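PDB 1AEP: apolipophorin-3b from Locusta migratoria, which helps load diacylglycerol onto lipophorin by covering the hydrophobic surface that expands as lipid is taken up, so supporting lipid transport during insect flight. Local coordinates for residues N20-L25 with S103-V108; E27-P32 with D96-L101; N15-N20 with E143-L148; E43-F48 with D87-L92. One frame throughout, in Å; residues are numbered along the deposited sequence.

Contact 1 (N20-L25 with S103-V108); sequences NAAHEL and SALTNV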
loop_
_atom_site.group_PDB
_atom_site.type_symbol
_atom_site.label_atom_id
_atom_site.label_comp_id
_atom_site.label_asym_id
_atom_site.label_seq_id
_atom_site.Cartn_x
_atom_site.Cartn_y
_atom_site.Cartn_z
ATOM N N ASN A 20 7.686 9.180 -2.827
ATOM C CA ASN A 20 7.400 10.584 -2.625
ATOM C C ASN A 20 6.560 10.830 -1.364
ATOM O O ASN A 20 6.972 11.570 -0.470
ATOM C CB ASN A 20 6.653 10.989 -3.912
ATOM C CG ASN A 20 7.605 11.207 -5.068
ATOM O OD1 ASN A 20 8.833 11.256 -4.898
ATOM N ND2 ASN A 20 7.019 11.451 -6.222
ATOM N N ALA A 21 5.401 10.141 -1.300
ATOM C CA ALA A 21 4.481 10.152 -0.173
ATOM C C ALA A 21 5.255 10.023 1.116
ATOM O O ALA A 21 5.078 10.802 2.035
ATOM C CB ALA A 21 3.473 8.988 -0.249
ATOM N N ALA A 22 6.160 9.048 1.164
ATOM C CA ALA A 22 6.992 8.875 2.343
ATOM C C ALA A 22 7.897 10.072 2.648
ATOM O O ALA A 22 8.049 10.439 3.805
ATOM C CB ALA A 22 7.717 7.570 2.340
ATOM N N HIS A 23 8.471 10.693 1.606
ATOM C CA HIS A 23 9.321 11.860 1.798
ATOM C C HIS A 23 8.577 12.915 2.607
ATOM O O HIS A 23 9.104 13.494 3.559
ATOM C CB HIS A 23 9.754 12.529 0.441
ATOM C CG HIS A 23 10.770 13.677 0.496
ATOM N ND1 HIS A 23 12.139 13.449 0.682
ATOM C CD2 HIS A 23 10.610 15.052 0.387
ATOM C CE1 HIS A 23 12.760 14.645 0.693
ATOM N NE2 HIS A 23 11.873 15.634 0.523
ATOM N N GLU A 24 7.335 13.170 2.178
ATOM C CA GLU A 24 6.412 14.143 2.758
ATOM C C GLU A 24 5.989 13.907 4.174
ATOM O O GLU A 24 5.665 14.854 4.888
ATOM C CB GLU A 24 5.205 14.388 1.861
ATOM C CG GLU A 24 5.574 15.420 0.791
ATOM C CD GLU A 24 4.473 16.397 0.632
ATOM O OE1 GLU A 24 4.388 17.224 1.662
ATOM O OE2 GLU A 24 3.747 16.424 -0.335
ATOM N N LEU A 25 5.982 12.632 4.555
ATOM C CA LEU A 25 5.617 12.267 5.890
ATOM C C LEU A 25 6.381 13.121 6.897
ATOM O O LEU A 25 5.821 13.588 7.893
ATOM C CB LEU A 25 5.924 10.819 6.195
ATOM C CG LEU A 25 4.606 10.058 6.181
ATOM C CD1 LEU A 25 3.595 10.844 5.400
ATOM C CD2 LEU A 25 4.903 8.651 5.664
ATOM N N SER A 103 7.155 2.733 7.356
ATOM C CA SER A 103 7.533 1.369 7.149
ATOM C C SER A 103 6.420 0.668 6.419
ATOM O O SER A 103 6.640 0.000 5.411
ATOM C CB SER A 103 7.926 0.705 8.469
ATOM O OG SER A 103 7.068 -0.375 8.789
ATOM N N ALA A 104 5.211 0.855 6.944
ATOM C CA ALA A 104 4.059 0.259 6.338
ATOM C C ALA A 104 4.061 0.558 4.846
ATOM O O ALA A 104 3.915 -0.336 4.032
ATOM C CB ALA A 104 2.807 0.709 7.066
ATOM N N LEU A 105 4.298 1.820 4.494
ATOM C CA LEU A 105 4.329 2.229 3.111
ATOM C C LEU A 105 5.379 1.491 2.325
ATOM O O LEU A 105 5.170 0.993 1.213
ATOM C CB LEU A 105 4.571 3.738 2.944
ATOM C CG LEU A 105 3.384 4.659 3.251
ATOM C CD1 LEU A 105 3.875 6.089 3.100
ATOM C CD2 LEU A 105 2.235 4.482 2.255
ATOM N N THR A 106 6.521 1.431 2.932
ATOM C CA THR A 106 7.631 0.777 2.322
ATOM C C THR A 106 7.384 -0.706 2.111
ATOM O O THR A 106 7.726 -1.244 1.087
ATOM C CB THR A 106 8.902 1.135 3.053
ATOM O OG1 THR A 106 8.923 2.546 3.129
ATOM C CG2 THR A 106 10.047 0.648 2.233
ATOM N N ASN A 107 6.755 -1.371 3.071
ATOM C CA ASN A 107 6.473 -2.787 2.916
ATOM C C ASN A 107 5.432 -3.085 1.816
ATOM O O ASN A 107 5.493 -4.118 1.152
ATOM C CB ASN A 107 5.914 -3.368 4.197
ATOM C CG ASN A 107 6.914 -3.272 5.292
ATOM O OD1 ASN A 107 6.551 -3.368 6.478
ATOM N ND2 ASN A 107 8.154 -3.040 4.895
ATOM N N VAL A 108 4.462 -2.186 1.624
ATOM C CA VAL A 108 3.434 -2.392 0.610
ATOM C C VAL A 108 4.046 -2.345 -0.777
ATOM O O VAL A 108 3.681 -3.099 -1.675
ATOM C CB VAL A 108 2.314 -1.367 0.773
ATOM C CG1 VAL A 108 1.409 -1.339 -0.429
ATOM C CG2 VAL A 108 1.519 -1.759 1.998
#
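Leu105 sends its CD1 methyl into a patch formed by Ala21, Ala22 and Leu25, and all three contacts of this pair of segments run through that one atom. The nearest partner is Leu25, whose CD2 lies 3.8 Å from Leu105 CD1 in a tip-to-tip approach. The two alanine methyls back it from the preceding turn: Ala22 CB is 4.2 Å from Leu105 CD1, and Ala21 CB is 4.4 Å from the same carbon. Half of the 118 Å² buried here belongs to Leu105. Its reach comes from an extended branch, with CG opposite the carbonyl carbon (chi1 -75°) and CD1 continuing outward (chi2 177°). The alanines are short, yet the axes remain 10.1 Å apart, so it is the leucine that spans the separation. No hydrogen bond crosses, and the contact is apolar throughout. Ile18, earlier on helix 7-25, and Phe48 of helix 36-63 also touch Leu105, while Leu25 meets Ile152 of helix 131-154, so two further helices close round the contact. The N-to-C directions of segments 20-25 and 103-108 differ by 172°; helices 7-25 and 94-121 are thus antiparallel, typical of the elongated bundle of amphipathic helices in apolipophorin-III.

Contact 2 (E27-P32 with D96-L101); sequences ETLGLP and DQLNSL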
loop_
_atom_site.group_PDB
_atom_site.type_symbol
_atom_site.label_atom_id
_atom_site.label_comp_id
_atom_site.label_asym_id
_atom_site.label_seq_id
_atom_site.Cartn_x
_atom_site.Cartn_y
_atom_site.Cartn_z
ATOM N N GLU A 27 7.365 16.095 6.681
ATOM C CA GLU A 27 7.004 17.473 6.786
ATOM C C GLU A 27 5.831 17.658 7.708
ATOM O O GLU A 27 5.323 18.769 7.860
ATOM C CB GLU A 27 6.694 18.065 5.415
ATOM C CG GLU A 27 7.855 18.942 4.901
ATOM C CD GLU A 27 7.783 19.191 3.430
ATOM O OE1 GLU A 27 7.082 20.268 3.123
ATOM O OE2 GLU A 27 8.318 18.451 2.604
ATOM N N THR A 28 5.381 16.550 8.297
ATOM C CA THR A 28 4.261 16.622 9.212
ATOM C C THR A 28 4.765 17.249 10.497
ATOM O O THR A 28 3.999 17.737 11.315
ATOM C CB THR A 28 3.555 15.283 9.538
ATOM O OG1 THR A 28 4.481 14.253 9.773
ATOM C CG2 THR A 28 2.533 14.896 8.448
ATOM N N LEU A 29 6.085 17.225 10.647
ATOM C CA LEU A 29 6.772 17.748 11.815
ATOM C C LEU A 29 6.813 19.271 11.890
ATOM O O LEU A 29 7.145 19.851 12.931
ATOM C CB LEU A 29 8.209 17.182 11.852
ATOM C CG LEU A 29 8.307 15.704 12.252
ATOM C CD1 LEU A 29 8.478 14.853 10.992
ATOM C CD2 LEU A 29 9.492 15.529 13.178
ATOM N N GLY A 30 6.489 19.906 10.770
ATOM C CA GLY A 30 6.485 21.357 10.657
ATOM C C GLY A 30 5.138 21.975 10.990
ATOM O O GLY A 30 4.951 23.193 10.904
ATOM N N LEU A 31 4.203 21.121 11.381
ATOM C CA LEU A 31 2.871 21.535 11.756
ATOM C C LEU A 31 2.890 22.289 13.064
ATOM O O LEU A 31 3.787 22.102 13.885
ATOM C CB LEU A 31 1.907 20.343 11.957
ATOM C CG LEU A 31 0.944 20.153 10.789
ATOM C CD1 LEU A 31 1.700 20.354 9.475
ATOM C CD2 LEU A 31 0.315 18.760 10.861
ATOM N N PRO A 32 1.872 23.127 13.250
ATOM C CA PRO A 32 1.729 23.924 14.450
ATOM C C PRO A 32 2.012 23.166 15.742
ATOM O O PRO A 32 2.931 23.499 16.480
ATOM C CB PRO A 32 0.322 24.524 14.415
ATOM C CG PRO A 32 -0.229 24.297 13.006
ATOM C CD PRO A 32 0.742 23.364 12.294
ATOM N N ASP A 96 6.759 7.369 16.801
ATOM C CA ASP A 96 6.489 6.004 16.453
ATOM C C ASP A 96 5.494 5.900 15.337
ATOM O O ASP A 96 5.601 5.028 14.481
ATOM C CB ASP A 96 6.234 5.144 17.693
ATOM C CG ASP A 96 7.437 5.272 18.585
ATOM O OD1 ASP A 96 8.576 5.291 18.153
ATOM O OD2 ASP A 96 7.145 5.426 19.858
ATOM N N GLN A 97 4.546 6.831 15.353
ATOM C CA GLN A 97 3.507 6.938 14.356
ATOM C C GLN A 97 4.075 7.141 12.975
ATOM O O GLN A 97 3.609 6.582 11.977
ATOM C CB GLN A 97 2.673 8.170 14.714
ATOM C CG GLN A 97 1.334 8.145 13.974
ATOM C CD GLN A 97 0.623 6.808 14.075
ATOM O OE1 GLN A 97 0.572 6.172 15.155
ATOM N NE2 GLN A 97 0.091 6.381 12.934
ATOM N N LEU A 98 5.077 7.987 12.948
ATOM C CA LEU A 98 5.735 8.342 11.733
ATOM C C LEU A 98 6.547 7.187 11.213
ATOM O O LEU A 98 6.540 6.899 10.013
ATOM C CB LEU A 98 6.634 9.535 11.959
ATOM C CG LEU A 98 6.360 10.655 10.987
ATOM C CD1 LEU A 98 6.201 11.913 11.789
ATOM C CD2 LEU A 98 7.544 10.836 10.072
ATOM N N ASN A 99 7.256 6.543 12.130
ATOM C CA ASN A 99 8.081 5.413 11.783
ATOM C C ASN A 99 7.227 4.295 11.234
ATOM O O ASN A 99 7.501 3.737 10.180
ATOM C CB ASN A 99 8.907 4.886 12.981
ATOM C CG ASN A 99 9.844 5.912 13.575
ATOM O OD1 ASN A 99 10.148 5.882 14.766
ATOM N ND2 ASN A 99 10.255 6.839 12.741
ATOM N N SER A 100 6.155 4.019 11.970
ATOM C CA SER A 100 5.180 3.009 11.616
ATOM C C SER A 100 4.581 3.163 10.215
ATOM O O SER A 100 4.512 2.223 9.428
ATOM C CB SER A 100 4.090 2.971 12.700
ATOM O OG SER A 100 3.452 1.706 12.803
ATOM N N LEU A 101 4.142 4.379 9.920
ATOM C CA LEU A 101 3.582 4.629 8.619
ATOM C C LEU A 101 4.608 4.414 7.542
ATOM O O LEU A 101 4.366 3.687 6.585
ATOM C CB LEU A 101 3.074 6.051 8.499
ATOM C CG LEU A 101 1.598 6.026 8.152
ATOM C CD1 LEU A 101 1.138 7.400 7.717
ATOM C CD2 LEU A 101 1.320 5.015 7.055
#
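Leu98 contributes 51 of the 94 Å² buried here, and its CD1 methyl makes both close contacts with the turn that follows helix 7-25. Leu29, which buries 24 Å², meets it methyl to methyl: Leu29 CD1 is 3.8 Å from Leu98 CD1, the two side chains passing at a slant. In Leu29 the CG stands opposite the carbonyl carbon (chi1 -73°), which swings the branch across to Leu98 although its CB does not aim directly there. Thr28 adds 18 Å² from a different direction, its side chain and that of Leu98 sliding past each other in opposite senses. Thr28 OG1 lies 3.5 Å from Leu98 CD1, a van der Waals contact of oxygen with methyl. That hydroxyl sits between the backbone N and the carbonyl carbon (chi1 44°), and its hydrogen-bond partner is Leu25 O, one turn back, although the bond is modelled too short for its length to be interpreted. Leu40 and Leu41 of helix 36-63 also touch Thr28, and Leu41 reaches Leu98, so the turn is packed against two helices. Residues 27-30 form a 3-10 segment with weak internal bonds. Since no hydrogen bond spans the two segments, the chemistry implies that side-chain packing, rather than a directional polar link, joins this turn to helix 94-121.

Contact 3 (N15-N20 with E143-L148); sequences NHTIVN and EAAANL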
loop_
_atom_site.group_PDB
_atom_site.type_symbol
_atom_site.label_atom_id
_atom_site.label_comp_id
_atom_site.label_asym_id
_atom_site.label_seq_id
_atom_site.Cartn_x
_atom_site.Cartn_y
_atom_site.Cartn_z
ATOM N N ASN A 15 5.477 2.585 -6.951
ATOM C CA ASN A 15 6.724 2.819 -6.266
ATOM C C ASN A 15 7.078 4.285 -6.218
ATOM O O ASN A 15 7.430 4.841 -5.171
ATOM C CB ASN A 15 7.779 1.975 -7.017
ATOM C CG ASN A 15 9.248 2.289 -6.760
ATOM O OD1 ASN A 15 9.775 3.317 -7.210
ATOM N ND2 ASN A 15 9.946 1.370 -6.060
ATOM N N HIS A 16 7.013 4.912 -7.362
ATOM C CA HIS A 16 7.346 6.302 -7.374
ATOM C C HIS A 16 6.425 7.036 -6.428
ATOM O O HIS A 16 6.854 7.834 -5.591
ATOM C CB HIS A 16 7.200 6.829 -8.784
ATOM C CG HIS A 16 7.667 8.254 -8.947
ATOM N ND1 HIS A 16 6.810 9.253 -9.414
ATOM C CD2 HIS A 16 8.884 8.834 -8.693
ATOM C CE1 HIS A 16 7.507 10.391 -9.446
ATOM N NE2 HIS A 16 8.755 10.165 -9.028
ATOM N N THR A 17 5.152 6.737 -6.592
ATOM C CA THR A 17 4.147 7.350 -5.760
ATOM C C THR A 17 4.545 7.192 -4.308
ATOM O O THR A 17 4.798 8.164 -3.606
ATOM C CB THR A 17 2.726 6.769 -6.024
ATOM O OG1 THR A 17 2.347 7.027 -7.340
ATOM C CG2 THR A 17 1.679 7.348 -5.065
ATOM N N ILE A 18 4.628 5.952 -3.883
ATOM C CA ILE A 18 4.994 5.665 -2.502
ATOM C C ILE A 18 6.246 6.392 -2.016
ATOM O O ILE A 18 6.254 6.964 -0.924
ATOM C CB ILE A 18 5.141 4.169 -2.266
ATOM C CG1 ILE A 18 3.836 3.438 -2.607
ATOM C CG2 ILE A 18 5.570 3.922 -0.852
ATOM C CD1 ILE A 18 3.730 2.062 -1.977
ATOM N N VAL A 19 7.305 6.341 -2.815
ATOM C CA VAL A 19 8.543 6.971 -2.400
ATOM C C VAL A 19 8.372 8.431 -1.978
ATOM O O VAL A 19 8.869 8.866 -0.934
ATOM C CB VAL A 19 9.601 6.838 -3.469
ATOM C CG1 VAL A 19 10.687 7.866 -3.195
ATOM C CG2 VAL A 19 10.160 5.419 -3.459
ATOM N N ASN A 20 7.686 9.180 -2.827
ATOM C CA ASN A 20 7.400 10.584 -2.625
ATOM C C ASN A 20 6.560 10.830 -1.364
ATOM O O ASN A 20 6.972 11.570 -0.470
ATOM C CB ASN A 20 6.653 10.989 -3.912
ATOM C CG ASN A 20 7.605 11.207 -5.068
ATOM O OD1 ASN A 20 8.833 11.256 -4.898
ATOM N ND2 ASN A 20 7.019 11.451 -6.222
ATOM N N GLU A 143 -3.593 4.978 -5.777
ATOM C CA GLU A 143 -4.545 6.032 -5.377
ATOM C C GLU A 143 -4.522 6.313 -3.883
ATOM O O GLU A 143 -4.507 7.470 -3.443
ATOM C CB GLU A 143 -6.003 5.838 -5.876
ATOM C CG GLU A 143 -6.897 7.143 -5.897
ATOM C CD GLU A 143 -6.416 8.315 -6.724
ATOM O OE1 GLU A 143 -5.656 7.935 -7.764
ATOM O OE2 GLU A 143 -6.676 9.499 -6.409
ATOM N N ALA A 144 -4.535 5.240 -3.098
ATOM C CA ALA A 144 -4.493 5.372 -1.672
ATOM C C ALA A 144 -3.275 6.194 -1.287
ATOM O O ALA A 144 -3.368 7.163 -0.544
ATOM C CB ALA A 144 -4.445 3.999 -1.048
ATOM N N ALA A 145 -2.121 5.824 -1.841
ATOM C CA ALA A 145 -0.869 6.527 -1.606
ATOM C C ALA A 145 -0.855 7.951 -2.189
ATOM O O ALA A 145 -0.228 8.842 -1.616
ATOM C CB ALA A 145 0.312 5.712 -2.158
ATOM N N ALA A 146 -1.501 8.206 -3.331
ATOM C CA ALA A 146 -1.513 9.567 -3.847
ATOM C C ALA A 146 -2.388 10.435 -2.951
ATOM O O ALA A 146 -2.068 11.572 -2.630
ATOM C CB ALA A 146 -2.099 9.600 -5.226
ATOM N N ASN A 147 -3.511 9.867 -2.525
ATOM C CA ASN A 147 -4.444 10.544 -1.666
ATOM C C ASN A 147 -3.786 10.985 -0.396
ATOM O O ASN A 147 -3.937 12.131 0.027
ATOM C CB ASN A 147 -5.547 9.610 -1.302
ATOM C CG ASN A 147 -6.668 9.757 -2.291
ATOM O OD1 ASN A 147 -7.677 9.069 -2.182
ATOM N ND2 ASN A 147 -6.474 10.643 -3.281
ATOM N N LEU A 148 -3.051 10.058 0.204
ATOM C CA LEU A 148 -2.321 10.331 1.423
ATOM C C LEU A 148 -1.400 11.506 1.215
ATOM O O LEU A 148 -1.360 12.467 1.977
ATOM C CB LEU A 148 -1.459 9.116 1.780
ATOM C CG LEU A 148 -0.913 9.085 3.208
ATOM C CD1 LEU A 148 -1.407 7.793 3.782
ATOM C CD2 LEU A 148 0.563 8.993 3.080
#
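Thr17 turns its methyl, not its hydroxyl, toward helix 131-154. Its CG2 lies 3.6 Å from Ala145 CB, and on the next residue the same methyl comes within 3.7 Å of Ala146 N, with Ala146 CB somewhat farther away. Thr17 and Ala145 therefore carry most of the contact, burying 47 and 41 Å² of the 118 Å² total. Ile18 completes the first shell from the neighbouring position, where its CG1 is 4.2 Å from Ala145 CB. The single methyl of Ala145 is thus approached by both Thr17 and Ile18.

The orientation of Thr17 explains this division. CG2 is opposite the backbone N, whereas OG1 lies beside that N and opposite the carbonyl carbon (chi1 -62°). From there OG1 hydrogen-bonds to Gln13 O, one turn earlier in the same helix, which satisfies the polar end and leaves the methyl to face the neighbour. Farther out, Ile18 also packs on Leu105 of helix 94-121, and Ala144, next to Ala145, packs on Phe48 of helix 36-63. Leu105 and Phe48 touch each other, so both helices of this contact meet the rest of the bundle on the same, inner side.

Small residues permit a close approach: the axes of segments 15-20 and 143-148 come to 8.9 Å, and their directions differ by only 29°, so the two helices run roughly parallel here. With no hydrogen bond crossing, the chemistry implies an apolar join in which a polar residue serves through its methyl and spends its hydroxyl on its own helix.

Contact 4 (E43-F48 with D87-L92); sequences EQANAF and DAATSL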
loop_
_atom_site.group_PDB
_atom_site.type_symbol
_atom_site.label_atom_id
_atom_site.label_comp_id
_atom_site.label_asym_id
_atom_site.label_seq_id
_atom_site.Cartn_x
_atom_site.Cartn_y
_atom_site.Cartn_z
ATOM N N GLU A 43 -4.999 9.611 11.192
ATOM C CA GLU A 43 -6.118 9.622 10.286
ATOM C C GLU A 43 -5.742 9.062 8.946
ATOM O O GLU A 43 -6.343 8.120 8.436
ATOM C CB GLU A 43 -6.547 11.076 10.112
ATOM C CG GLU A 43 -7.840 11.210 9.318
ATOM C CD GLU A 43 -8.465 12.565 9.482
ATOM O OE1 GLU A 43 -8.216 13.514 8.771
ATOM O OE2 GLU A 43 -9.320 12.625 10.508
ATOM N N GLN A 44 -4.729 9.667 8.371
ATOM C CA GLN A 44 -4.246 9.238 7.086
ATOM C C GLN A 44 -3.875 7.766 7.079
ATOM O O GLN A 44 -4.219 7.013 6.162
ATOM C CB GLN A 44 -3.055 10.138 6.769
ATOM C CG GLN A 44 -3.594 11.542 6.535
ATOM C CD GLN A 44 -4.779 11.457 5.597
ATOM O OE1 GLN A 44 -4.671 10.933 4.479
ATOM N NE2 GLN A 44 -5.929 11.944 6.052
ATOM N N ALA A 45 -3.155 7.371 8.105
ATOM C CA ALA A 45 -2.776 5.995 8.198
ATOM C C ALA A 45 -4.011 5.111 8.170
ATOM O O ALA A 45 -4.048 4.052 7.557
ATOM C CB ALA A 45 -2.062 5.859 9.504
ATOM N N ASN A 46 -5.050 5.568 8.837
ATOM C CA ASN A 46 -6.232 4.775 8.873
ATOM C C ASN A 46 -6.932 4.716 7.548
ATOM O O ASN A 46 -7.510 3.707 7.181
ATOM C CB ASN A 46 -7.149 5.152 10.015
ATOM C CG ASN A 46 -6.833 4.435 11.314
ATOM O OD1 ASN A 46 -6.513 3.213 11.336
ATOM N ND2 ASN A 46 -6.934 5.173 12.411
ATOM N N ALA A 47 -6.877 5.821 6.825
ATOM C CA ALA A 47 -7.517 5.853 5.524
ATOM C C ALA A 47 -6.856 4.869 4.558
ATOM O O ALA A 47 -7.518 4.158 3.801
ATOM C CB ALA A 47 -7.400 7.268 5.036
ATOM N N PHE A 48 -5.534 4.830 4.618
ATOM C CA PHE A 48 -4.736 3.967 3.800
ATOM C C PHE A 48 -5.002 2.539 4.116
ATOM O O PHE A 48 -5.343 1.697 3.268
ATOM C CB PHE A 48 -3.305 4.270 4.258
ATOM C CG PHE A 48 -2.288 3.699 3.338
ATOM C CD1 PHE A 48 -2.125 4.195 2.048
ATOM C CD2 PHE A 48 -1.510 2.616 3.735
ATOM C CE1 PHE A 48 -1.204 3.642 1.162
ATOM C CE2 PHE A 48 -0.603 2.033 2.855
ATOM C CZ PHE A 48 -0.460 2.535 1.562
ATOM N N ASP A 87 -1.222 -2.894 11.906
ATOM C CA ASP A 87 -0.725 -2.104 13.003
ATOM C C ASP A 87 0.091 -0.938 12.542
ATOM O O ASP A 87 1.304 -0.936 12.664
ATOM C CB ASP A 87 0.163 -2.951 13.891
ATOM C CG ASP A 87 -0.639 -3.912 14.689
ATOM O OD1 ASP A 87 -1.670 -3.625 15.284
ATOM O OD2 ASP A 87 -0.118 -5.134 14.688
ATOM N N ALA A 88 -0.575 0.074 12.023
ATOM C CA ALA A 88 0.164 1.204 11.547
ATOM C C ALA A 88 -0.283 2.529 12.134
ATOM O O ALA A 88 0.422 3.536 12.015
ATOM C CB ALA A 88 0.200 1.191 10.044
ATOM N N ALA A 89 -1.436 2.532 12.778
ATOM C CA ALA A 89 -1.910 3.760 13.362
ATOM C C ALA A 89 -2.084 3.562 14.846
ATOM O O ALA A 89 -2.947 4.141 15.493
ATOM C CB ALA A 89 -3.240 4.141 12.725
ATOM N N THR A 90 -1.252 2.671 15.376
ATOM C CA THR A 90 -1.276 2.305 16.772
ATOM C C THR A 90 -0.411 3.154 17.708
ATOM O O THR A 90 -0.866 3.496 18.788
ATOM C CB THR A 90 -0.889 0.835 16.701
ATOM O OG1 THR A 90 0.294 0.720 15.928
ATOM C CG2 THR A 90 -2.009 0.016 16.016
ATOM N N SER A 91 0.820 3.438 17.298
ATOM C CA SER A 91 1.694 4.213 18.156
ATOM C C SER A 91 1.010 5.358 18.859
ATOM O O SER A 91 0.100 5.933 18.311
ATOM C CB SER A 91 3.148 4.399 17.782
ATOM O OG SER A 91 3.932 3.592 18.725
ATOM N N LEU A 92 1.412 5.617 20.089
ATOM C CA LEU A 92 0.838 6.658 20.944
ATOM C C LEU A 92 1.528 8.000 20.837
ATOM O O LEU A 92 1.103 8.957 21.470
ATOM C CB LEU A 92 0.677 6.266 22.434
ATOM C CG LEU A 92 -0.393 5.227 22.750
ATOM C CD1 LEU A 92 -1.507 5.273 21.717
ATOM C CD2 LEU A 92 0.247 3.838 22.811
#
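The flat carboxamide of Asn46 receives the methyl of Ala89 over one face. Three similar distances show this: Ala89 CB is 3.7 Å from Asn46 OD1 and 3.8 Å from its ND2, and it stands 3.9 Å from Asn46 CG. The methyl lies above the amide plane, displaced from CG toward the oxygen and nitrogen end. No hydrogen bond crosses the contact. The amide gets there because CG falls roughly opposite the carbonyl carbon (chi1 -87°), letting the group reach alongside Ala89 although the CB bond of Asn46 does not aim at it. The Phe48 side chain, one turn on from Ala45, touches Leu105, Ala144 and Leu148 instead.

Ala45 makes the second approach to Ala89. Its CB is 3.8 Å from Ala89 CB, a plain methyl-to-methyl contact, and Ala45 CB also lies 4.2 Å from Ala88 O. The CA atoms of Ala45 and Ala89 are 5.7 Å apart, a short separation possible because both residues are small. Ala89 buries 52 of the 125 Å² and Ala45 buries 36 Å².

In the helical bundle of this lipid-binding protein, the contact lays an irregular connection, between helices 69-83 and 94-121, across the first half of helix 36-63. Ala45 also packs on Leu101 of helix 94-121, and Ala88 on Ala104, so the loop and that helix share the covering of helix 36-63. Ala88 O accepts a weak hydrogen bond from Gln97 NE2. Ala89 is poorly ordered, which limits how finely its methyl position can be read.

In the fold
Contacts 1 and 3 lie nearest the chain's centre, about 9 and 8 Å from it; their centres are about 8 Å apart, and they share Asn20 on helix 7-25, which contact 3 joins to helix 131-154. Contact 2, toward one end, is centred about 11 Å from the centres of contacts 1 and 4 and shares helix 94-121 with contact 1. Contact 4 joins helix 36-63 to the loop before helix 94-121. Along the chain contact 3 encloses contact 1, then contact 2, then contact 4. Leu105 of contact 1 touches Phe48 of contact 4, linking helices 94-121 and 36-63. No hydrogen bond crosses any contact, consistent with the proposal that the bundle can open to expose apolar faces to lipid.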